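Local coordinates for protein butyryl-CoA dehydrogenase (Marinomonas mediterranea, PDB 6CXT) that belongs to the acyl-CoA dehydrogenase family of flavoproteins and binds flavin-adenine dinucleotide, at residues 53-58 / 102-107; 47-52 / 65-70; 146-151 / 182-187. All coordinates share one frame; numbering follows the deposited sequence.

Contact 1: residues 53-58 / 102-107; sequences EKYAKD and GSETLK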
loop_
_atom_site.group_PDB
_atom_site.type_symbol
_atom_site.label_atom_id
_atom_site.label_comp_id
_atom_site.label_asym_id
_atom_site.label_seq_id
_atom_site.Cartn_x
_atom_site.Cartn_y
_atom_site.Cartn_z
ATOM N N GLU B 53 0.686 44.141 -12.739
ATOM C CA GLU B 53 0.002 45.217 -13.472
ATOM C C GLU B 53 0.903 45.938 -14.495
ATOM O O GLU B 53 0.435 46.323 -15.560
ATOM C CB GLU B 53 -0.621 46.222 -12.506
ATOM C CG GLU B 53 -1.730 47.031 -13.163
ATOM C CD GLU B 53 -2.598 47.795 -12.182
ATOM O OE1 GLU B 53 -2.563 47.509 -10.962
ATOM O OE2 GLU B 53 -3.330 48.694 -12.647
ATOM N N LYS B 54 2.185 46.089 -14.170
ATOM C CA LYS B 54 3.196 46.650 -15.075
ATOM C C LYS B 54 3.123 46.053 -16.489
ATOM O O LYS B 54 3.434 46.731 -17.490
ATOM C CB LYS B 54 4.588 46.404 -14.483
ATOM C CG LYS B 54 5.731 47.169 -15.135
ATOM C CD LYS B 54 7.080 46.599 -14.710
ATOM C CE LYS B 54 8.266 47.516 -15.022
ATOM N NZ LYS B 54 8.325 48.041 -16.418
ATOM N N TYR B 55 2.722 44.781 -16.578
ATOM C CA TYR B 55 2.707 44.096 -17.881
ATOM C C TYR B 55 1.349 43.771 -18.446
ATOM O O TYR B 55 1.269 43.449 -19.615
ATOM C CB TYR B 55 3.600 42.859 -17.895
ATOM C CG TYR B 55 5.026 43.173 -17.599
ATOM C CD1 TYR B 55 5.847 43.816 -18.545
ATOM C CD2 TYR B 55 5.566 42.852 -16.358
ATOM C CE1 TYR B 55 7.180 44.104 -18.254
ATOM C CE2 TYR B 55 6.883 43.129 -16.057
ATOM C CZ TYR B 55 7.681 43.768 -16.997
ATOM O OH TYR B 55 8.989 44.010 -16.656
ATOM N N ALA B 56 0.292 43.873 -17.641
ATOM C CA ALA B 56 -1.050 43.582 -18.107
ATOM C C ALA B 56 -2.027 44.328 -17.245
ATOM O O ALA B 56 -1.966 44.236 -16.012
ATOM C CB ALA B 56 -1.315 42.076 -18.033
ATOM N N LYS B 57 -2.950 45.034 -17.899
ATOM C CA LYS B 57 -3.742 46.083 -17.259
ATOM C C LYS B 57 -4.561 45.600 -16.065
ATOM O O LYS B 57 -4.665 46.310 -15.047
ATOM C CB LYS B 57 -4.612 46.850 -18.277
ATOM C CG LYS B 57 -5.886 46.142 -18.698
ATOM C CD LYS B 57 -6.964 47.084 -19.221
ATOM C CE LYS B 57 -7.140 46.948 -20.730
ATOM N NZ LYS B 57 -8.582 47.100 -21.095
ATOM N N ASP B 58 -5.130 44.406 -16.169
ATOM C CA ASP B 58 -5.840 43.856 -15.025
ATOM C C ASP B 58 -5.115 42.643 -14.395
ATOM O O ASP B 58 -5.726 41.932 -13.585
ATOM C CB ASP B 58 -7.322 43.577 -15.339
ATOM C CG ASP B 58 -8.078 44.829 -15.781
ATOM O OD1 ASP B 58 -8.294 45.735 -14.951
ATOM O OD2 ASP B 58 -8.463 44.911 -16.961
ATOM N N GLY B 102 11.872 36.987 -20.583
ATOM C CA GLY B 102 11.665 37.732 -21.827
ATOM C C GLY B 102 12.272 39.145 -21.712
ATOM O O GLY B 102 12.268 39.753 -20.617
ATOM N N SER B 103 12.762 39.677 -22.845
ATOM C CA SER B 103 13.133 41.109 -22.936
ATOM C C SER B 103 11.919 41.949 -22.505
ATOM O O SER B 103 10.779 41.471 -22.580
ATOM C CB SER B 103 13.485 41.448 -24.389
ATOM O OG SER B 103 12.288 41.606 -25.136
ATOM N N GLU B 104 12.143 43.194 -22.085
ATOM C CA GLU B 104 11.039 44.108 -21.772
ATOM C C GLU B 104 10.060 44.304 -22.926
ATOM O O GLU B 104 8.856 44.446 -22.690
ATOM C CB GLU B 104 11.566 45.485 -21.323
ATOM C CG GLU B 104 12.387 45.434 -20.047
ATOM C CD GLU B 104 11.622 44.810 -18.877
ATOM O OE1 GLU B 104 10.484 45.266 -18.611
ATOM O OE2 GLU B 104 12.177 43.884 -18.228
ATOM N N THR B 105 10.576 44.305 -24.160
ATOM C CA THR B 105 9.733 44.479 -25.345
ATOM C C THR B 105 8.841 43.243 -25.586
ATOM O O THR B 105 7.620 43.364 -25.796
ATOM C CB THR B 105 10.533 44.977 -26.594
ATOM O OG1 THR B 105 11.532 44.025 -26.978
ATOM C CG2 THR B 105 11.250 46.294 -26.244
ATOM N N LEU B 106 9.449 42.061 -25.506
ATOM C CA LEU B 106 8.674 40.810 -25.581
ATOM C C LEU B 106 7.555 40.744 -24.504
ATOM O O LEU B 106 6.376 40.495 -24.837
ATOM C CB LEU B 106 9.596 39.579 -25.600
ATOM C CG LEU B 106 8.917 38.294 -26.135
ATOM C CD1 LEU B 106 8.633 38.283 -27.636
ATOM C CD2 LEU B 106 9.753 37.092 -25.771
ATOM N N LYS B 107 7.895 41.078 -23.255
ATOM C CA LYS B 107 6.901 41.119 -22.188
ATOM C C LYS B 107 5.714 42.060 -22.443
ATOM O O LYS B 107 4.558 41.654 -22.271
ATOM C CB LYS B 107 7.532 41.372 -20.826
ATOM C CG LYS B 107 8.501 40.277 -20.427
ATOM C CD LYS B 107 9.035 40.465 -19.033
ATOM C CE LYS B 107 9.842 41.738 -18.892
ATOM N NZ LYS B 107 10.761 41.682 -17.724
#
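Tyr-55 meets Glu-104 and Lys-107 where a loop of the helical N-terminal domain of the acyl-CoA dehydrogenase fold, between helices 35-44 and 64-77, lies against the first turn of helix 104-114. Two hydrogen bonds meet at the phenol. It donates to Glu-104 OE1, with 2.8 Å between Tyr-55 OH and that oxygen, and the bond uses the syn lone pair of OE1, the side facing the other carboxylate oxygen. The same hydroxyl accepts from the ammonium group of Lys-107, NZ to Tyr-55 OH being 3.1 Å, so two bonds grip it and fix where the ring ends. A charged pair closes the triangle: Lys-107 NZ forms a salt bridge with Glu-104 OE2 at 2.7 Å, approaching 41° out of the carboxylate plane. Glu-104 thus spends one oxygen on the phenol and the other on the amine, and the bend of its chain at chi2 (-56°) turns the carboxylate back toward both. Lys-54 NZ, 4.1 Å from Glu-104 OE1, is too far for a salt bridge but would probably add to the positive field around this carboxylate. Apolar contact does the rest. The aliphatic chain of Lys-107 runs over one ring face, CD lying 4.0 Å above the plane of Tyr-55 near the rim, while CG of Lys-54 sits over the centre of the opposite face. Outside these segments, His-108 also meets the Tyr-55 ring; its NE2 bonds to the carbonyl of Lys-54, a second tie from helix to loop, while its ND1 bonds to the carbonyl of Glu-104 in its own helix. The helix start itself is closed by an N-cap: Ser-103 OG accepts from Leu-106 N at 2.9 Å, a nearly straight bond of 169°.

Contact 2: residues 47-52 / 65-70; sequences FGLPIP and LTTIKI
A type I beta turn, Gly-48 to Ile-51, packs against helix 64-77 within the helical N-terminal domain, its second residue, Leu-49, meeting Thr-67 and Ile-70 one helical turn apart. The turn is closed by Ile-51 N bonding to Gly-48 O at 3.1 Å, and this presents Leu-49 to the helix. Both methyls of Leu-49 reach Ile-70: CD1 touches Ile-70 CG2 at 3.8 Å, and CD2 lies 4.0 Å from Ile-70 CD1, the two side chains meeting at a slant. The CB of Leu-49 rests against both branches of Thr-67, 4.0 Å from OG1 and equally far from CG2. With OG1 beside its own backbone nitrogen (chi1 -69°), Thr-67 turns the hydroxyl back along the helix, where it is hydrogen-bonded to the carbonyl of Asp-63; toward the turn it therefore offers only van der Waals contact. Pro-50 adds a looser touch, CB to Thr-67 OG1 being 4.2 Å. No hydrogen bond crosses between the two segments, and all four touching residues are buried. Phe-62, in the loop leading into the helix, packs on Leu-49, Thr-67 and Ile-70 alike. Helix 81-101 comes up with Phe-92 on Thr-67 and Met-96 on Pro-50, while Leu-12 of helix 7-19 rests on Ile-70, and helix 279-306 lines the Ile-68 side of helix 64-77.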
loop_
_atom_site.group_PDB
_atom_site.type_symbol
_atom_site.label_atom_id
_atom_site.label_comp_id
_atom_site.label_asym_id
_atom_site.label_seq_id
_atom_site.Cartn_x
_atom_site.Cartn_y
_atom_site.Cartn_z
ATOM N N PHE B 47 -5.965 33.810 -15.750
ATOM C CA PHE B 47 -4.690 33.807 -16.454
ATOM C C PHE B 47 -3.811 34.968 -16.036
ATOM O O PHE B 47 -2.634 35.002 -16.377
ATOM C CB PHE B 47 -4.882 33.864 -17.974
ATOM C CG PHE B 47 -5.885 32.887 -18.482
ATOM C CD1 PHE B 47 -5.691 31.511 -18.309
ATOM C CD2 PHE B 47 -7.024 33.329 -19.125
ATOM C CE1 PHE B 47 -6.622 30.632 -18.771
ATOM C CE2 PHE B 47 -7.952 32.432 -19.597
ATOM C CZ PHE B 47 -7.754 31.076 -19.398
ATOM N N GLY B 48 -4.382 35.912 -15.306
ATOM C CA GLY B 48 -3.612 37.050 -14.848
ATOM C C GLY B 48 -3.216 37.014 -13.396
ATOM O O GLY B 48 -2.600 37.957 -12.930
ATOM N N LEU B 49 -3.540 35.939 -12.660
ATOM C CA LEU B 49 -3.283 35.957 -11.198
ATOM C C LEU B 49 -1.851 36.346 -10.801
ATOM O O LEU B 49 -1.698 37.202 -9.923
ATOM C CB LEU B 49 -3.706 34.641 -10.488
ATOM C CG LEU B 49 -5.108 34.128 -10.799
ATOM C CD1 LEU B 49 -5.292 32.679 -10.317
ATOM C CD2 LEU B 49 -6.086 35.056 -10.114
ATOM N N PRO B 50 -0.810 35.737 -11.419
ATOM C CA PRO B 50 0.528 36.093 -10.989
ATOM C C PRO B 50 1.225 37.143 -11.897
ATOM O O PRO B 50 2.443 37.255 -11.832
ATOM C CB PRO B 50 1.286 34.770 -11.140
ATOM C CG PRO B 50 0.614 34.089 -12.312
ATOM C CD PRO B 50 -0.769 34.680 -12.443
ATOM N N ILE B 51 0.487 37.808 -12.781
ATOM C CA ILE B 51 1.119 38.771 -13.735
ATOM C C ILE B 51 1.026 40.164 -13.087
ATOM O O ILE B 51 -0.050 40.569 -12.652
ATOM C CB ILE B 51 0.492 38.743 -15.161
ATOM C CG1 ILE B 51 0.385 37.298 -15.673
ATOM C CG2 ILE B 51 1.286 39.605 -16.159
ATOM C CD1 ILE B 51 1.692 36.542 -15.791
ATOM N N PRO B 52 2.172 40.862 -12.962
ATOM C CA PRO B 52 2.190 42.250 -12.462
ATOM C C PRO B 52 1.378 43.190 -13.356
ATOM O O PRO B 52 1.386 43.041 -14.590
ATOM C CB PRO B 52 3.678 42.615 -12.533
ATOM C CG PRO B 52 4.401 41.315 -12.469
ATOM C CD PRO B 52 3.534 40.393 -13.282
ATOM N N LEU B 65 1.131 32.215 -2.719
ATOM C CA LEU B 65 0.081 31.647 -1.884
ATOM C C LEU B 65 -1.318 32.056 -2.240
ATOM O O LEU B 65 -2.230 31.197 -2.252
ATOM C CB LEU B 65 0.309 31.904 -0.380
ATOM C CG LEU B 65 1.210 30.851 0.266
ATOM C CD1 LEU B 65 1.756 31.415 1.578
ATOM C CD2 LEU B 65 0.475 29.502 0.484
ATOM N N THR B 66 -1.524 33.361 -2.501
ATOM C CA THR B 66 -2.838 33.825 -2.877
ATOM C C THR B 66 -3.246 33.175 -4.212
ATOM O O THR B 66 -4.413 32.801 -4.396
ATOM C CB THR B 66 -2.881 35.366 -3.030
ATOM O OG1 THR B 66 -2.490 35.958 -1.786
ATOM C CG2 THR B 66 -4.278 35.801 -3.340
ATOM N N THR B 67 -2.287 33.105 -5.130
ATOM C CA THR B 67 -2.559 32.572 -6.461
ATOM C C THR B 67 -2.995 31.092 -6.317
ATOM O O THR B 67 -4.019 30.696 -6.881
ATOM C CB THR B 67 -1.296 32.616 -7.342
ATOM O OG1 THR B 67 -0.962 33.967 -7.661
ATOM C CG2 THR B 67 -1.485 31.817 -8.674
ATOM N N ILE B 68 -2.214 30.288 -5.575
ATOM C CA ILE B 68 -2.570 28.850 -5.461
ATOM C C ILE B 68 -3.913 28.647 -4.730
ATOM O O ILE B 68 -4.663 27.708 -5.026
ATOM C CB ILE B 68 -1.428 27.939 -4.917
ATOM C CG1 ILE B 68 -1.035 28.239 -3.494
ATOM C CG2 ILE B 68 -0.215 27.945 -5.867
ATOM C CD1 ILE B 68 -1.793 27.385 -2.493
ATOM N N LYS B 69 -4.207 29.531 -3.772
ATOM C CA LYS B 69 -5.465 29.394 -3.022
ATOM C C LYS B 69 -6.637 29.622 -3.944
ATOM O O LYS B 69 -7.667 28.938 -3.857
ATOM C CB LYS B 69 -5.499 30.358 -1.812
ATOM C CG LYS B 69 -6.708 30.229 -0.887
ATOM C CD LYS B 69 -6.866 28.832 -0.278
ATOM C CE LYS B 69 -7.874 28.863 0.870
ATOM N NZ LYS B 69 -7.968 27.492 1.473
ATOM N N ILE B 70 -6.511 30.605 -4.843
ATOM C CA ILE B 70 -7.622 30.863 -5.784
ATOM C C ILE B 70 -7.750 29.669 -6.751
ATOM O O ILE B 70 -8.848 29.208 -7.069
ATOM C CB ILE B 70 -7.366 32.168 -6.569
ATOM C CG1 ILE B 70 -7.617 33.369 -5.640
ATOM C CG2 ILE B 70 -8.209 32.246 -7.863
ATOM C CD1 ILE B 70 -6.896 34.622 -6.183
#

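Contact 3: residues 146-151 / 182-187; sequences DYYVLN and TAFVVP
Tyr-148 and Leu-150 of strand 147-158 face Phe-184 and Val-186 of strand 181-187 across the interior of the middle beta domain, where two sheets are layered face to face. The short strand segments cross at -89°, orthogonally, and their axes come no closer than 10.5 Å, so the union is made by side chains alone. Tyr-148 takes the edge of Phe-184 on its ring face in a T-shaped stack, with centroids 4.9 Å apart and planes at 61°. CE1 of Phe-184 does the touching, 3.5 Å from Tyr-148 CD2, and it stands off-centre, toward the rim of the tyrosine ring. In Phe-184 CG lies anti to the carbonyl carbon, which carries the ring out across the gap between the sheets. Two residues on, Leu-150 points inward on the same side of its strand. Its CD1 makes a CH-pi contact over the centre of the Phe-184 ring, 4.1 Å from the centroid and 6° off the normal. Its CD2 touches the rim of the same ring and, more closely, Val-186 CG2 at 3.7 Å, the two side chains running antiparallel alongside each other. Ala-141 and Ile-219, from the sheet of strand 147-158, also pack on Phe-184. With no hydrogen bond or charge between the segments, dispersion and aromatic edge-to-face attraction hold this buried layer, and the Phe-184 ring, edge to Tyr-148 and face to Leu-150, has its rotation set from two directions.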
loop_
_atom_site.group_PDB
_atom_site.type_symbol
_atom_site.label_atom_id
_atom_site.label_comp_id
_atom_site.label_asym_id
_atom_site.label_seq_id
_atom_site.Cartn_x
_atom_site.Cartn_y
_atom_site.Cartn_z
ATOM N N ASP B 146 20.237 37.761 -37.552
ATOM C CA ASP B 146 19.340 38.182 -36.470
ATOM C C ASP B 146 18.176 37.180 -36.204
ATOM O O ASP B 146 17.192 37.538 -35.559
ATOM C CB ASP B 146 18.721 39.541 -36.805
ATOM C CG ASP B 146 19.628 40.729 -36.450
ATOM O OD1 ASP B 146 20.795 40.536 -36.040
ATOM O OD2 ASP B 146 19.143 41.866 -36.594
ATOM N N TYR B 147 18.280 35.976 -36.740
ATOM C CA TYR B 147 17.134 35.027 -36.743
ATOM C C TYR B 147 17.620 33.674 -36.314
ATOM O O TYR B 147 18.817 33.372 -36.385
ATOM C CB TYR B 147 16.460 34.919 -38.136
ATOM C CG TYR B 147 15.825 36.202 -38.568
ATOM C CD1 TYR B 147 16.583 37.221 -39.228
ATOM C CD2 TYR B 147 14.468 36.437 -38.309
ATOM C CE1 TYR B 147 15.985 38.430 -39.585
ATOM C CE2 TYR B 147 13.866 37.637 -38.671
ATOM C CZ TYR B 147 14.626 38.625 -39.309
ATOM O OH TYR B 147 13.978 39.770 -39.649
ATOM N N TYR B 148 16.677 32.841 -35.865
ATOM C CA TYR B 148 16.980 31.448 -35.619
ATOM C C TYR B 148 16.093 30.627 -36.476
ATOM O O TYR B 148 14.988 31.037 -36.717
ATOM C CB TYR B 148 16.706 31.108 -34.163
ATOM C CG TYR B 148 17.800 31.509 -33.229
ATOM C CD1 TYR B 148 18.886 30.660 -32.998
ATOM C CD2 TYR B 148 17.741 32.729 -32.563
ATOM C CE1 TYR B 148 19.902 31.024 -32.112
ATOM C CE2 TYR B 148 18.730 33.099 -31.661
ATOM C CZ TYR B 148 19.807 32.256 -31.447
ATOM O OH TYR B 148 20.789 32.655 -30.560
ATOM N N VAL B 149 16.613 29.521 -36.978
ATOM C CA VAL B 149 15.835 28.580 -37.744
ATOM C C VAL B 149 15.634 27.344 -36.847
ATOM O O VAL B 149 16.617 26.676 -36.444
ATOM C CB VAL B 149 16.568 28.228 -39.053
ATOM C CG1 VAL B 149 15.862 27.153 -39.874
ATOM C CG2 VAL B 149 16.741 29.515 -39.892
ATOM N N LEU B 150 14.358 27.008 -36.625
ATOM C CA LEU B 150 13.966 25.925 -35.696
ATOM C C LEU B 150 13.467 24.748 -36.496
ATOM O O LEU B 150 12.676 24.906 -37.458
ATOM C CB LEU B 150 12.901 26.419 -34.725
ATOM C CG LEU B 150 13.379 27.024 -33.404
ATOM C CD1 LEU B 150 14.059 28.397 -33.545
ATOM C CD2 LEU B 150 12.219 27.104 -32.417
ATOM N N ASN B 151 13.953 23.567 -36.130
ATOM C CA ASN B 151 13.593 22.406 -36.819
ATOM C C ASN B 151 13.366 21.228 -35.860
ATOM O O ASN B 151 14.295 20.833 -35.169
ATOM C CB ASN B 151 14.702 22.063 -37.785
ATOM C CG ASN B 151 14.195 21.320 -38.970
ATOM O OD1 ASN B 151 13.480 21.869 -39.818
ATOM N ND2 ASN B 151 14.536 20.041 -39.031
ATOM N N THR B 182 18.197 26.245 -25.747
ATOM C CA THR B 182 17.653 27.589 -25.637
ATOM C C THR B 182 16.121 27.557 -25.758
ATOM O O THR B 182 15.582 26.706 -26.465
ATOM C CB THR B 182 18.282 28.487 -26.800
ATOM O OG1 THR B 182 19.730 28.453 -26.682
ATOM C CG2 THR B 182 17.796 29.902 -26.781
ATOM N N ALA B 183 15.476 28.477 -25.044
ATOM C CA ALA B 183 14.041 28.649 -25.071
ATOM C C ALA B 183 13.642 29.753 -26.035
ATOM O O ALA B 183 14.264 30.837 -26.047
ATOM C CB ALA B 183 13.534 28.984 -23.681
ATOM N N PHE B 184 12.575 29.503 -26.794
ATOM C CA PHE B 184 12.068 30.478 -27.783
ATOM C C PHE B 184 10.547 30.543 -27.689
ATOM O O PHE B 184 9.900 29.520 -27.442
ATOM C CB PHE B 184 12.377 29.948 -29.196
ATOM C CG PHE B 184 13.843 29.834 -29.498
ATOM C CD1 PHE B 184 14.570 30.956 -29.964
ATOM C CD2 PHE B 184 14.502 28.611 -29.357
ATOM C CE1 PHE B 184 15.919 30.834 -30.269
ATOM C CE2 PHE B 184 15.862 28.482 -29.651
ATOM C CZ PHE B 184 16.569 29.605 -30.129
ATOM N N VAL B 185 9.987 31.721 -27.875
ATOM C CA VAL B 185 8.546 31.880 -28.067
ATOM C C VAL B 185 8.319 31.884 -29.568
ATOM O O VAL B 185 8.886 32.734 -30.274
ATOM C CB VAL B 185 8.049 33.206 -27.487
ATOM C CG1 VAL B 185 6.566 33.425 -27.811
ATOM C CG2 VAL B 185 8.270 33.254 -25.982
ATOM N N VAL B 186 7.542 30.929 -30.076
ATOM C CA VAL B 186 7.362 30.740 -31.512
ATOM C C VAL B 186 5.900 31.092 -31.835
ATOM O O VAL B 186 4.992 30.344 -31.441
ATOM C CB VAL B 186 7.708 29.323 -31.957
ATOM C CG1 VAL B 186 7.511 29.134 -33.467
ATOM C CG2 VAL B 186 9.133 28.969 -31.550
ATOM N N PRO B 187 5.658 32.190 -32.529
ATOM C CA PRO B 187 4.274 32.491 -32.868
ATOM C C PRO B 187 3.661 31.433 -33.795
ATOM O O PRO B 187 4.320 30.884 -34.624
ATOM C CB PRO B 187 4.354 33.869 -33.528
ATOM C CG PRO B 187 5.672 34.410 -33.145
ATOM C CD PRO B 187 6.576 33.238 -32.962
#

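How the contacts relate
Contacts 1 and 2 belong to the helical N-terminal domain and interlock along the chain: the loop between helices 35-44 and 64-77 supplies 47-52 and then 53-58, which turn to helix 64-77 and helix 104-114 respectively. Their centres are 16 Å apart, and Ala-56 CB touches Ile-51 CG2 at 4.0 Å. Contact 3 follows later, joining the two sheets of the middle beta domain, with its centre 20 Å from contact 1. Leu-106 CD2 packs on Val-185 CG2 at 4.1 Å, so helix 104-114 links the two domains. Contacts 2 and 3 do not touch, their nearest atoms being about 13 Å apart; contact 1 bridges them.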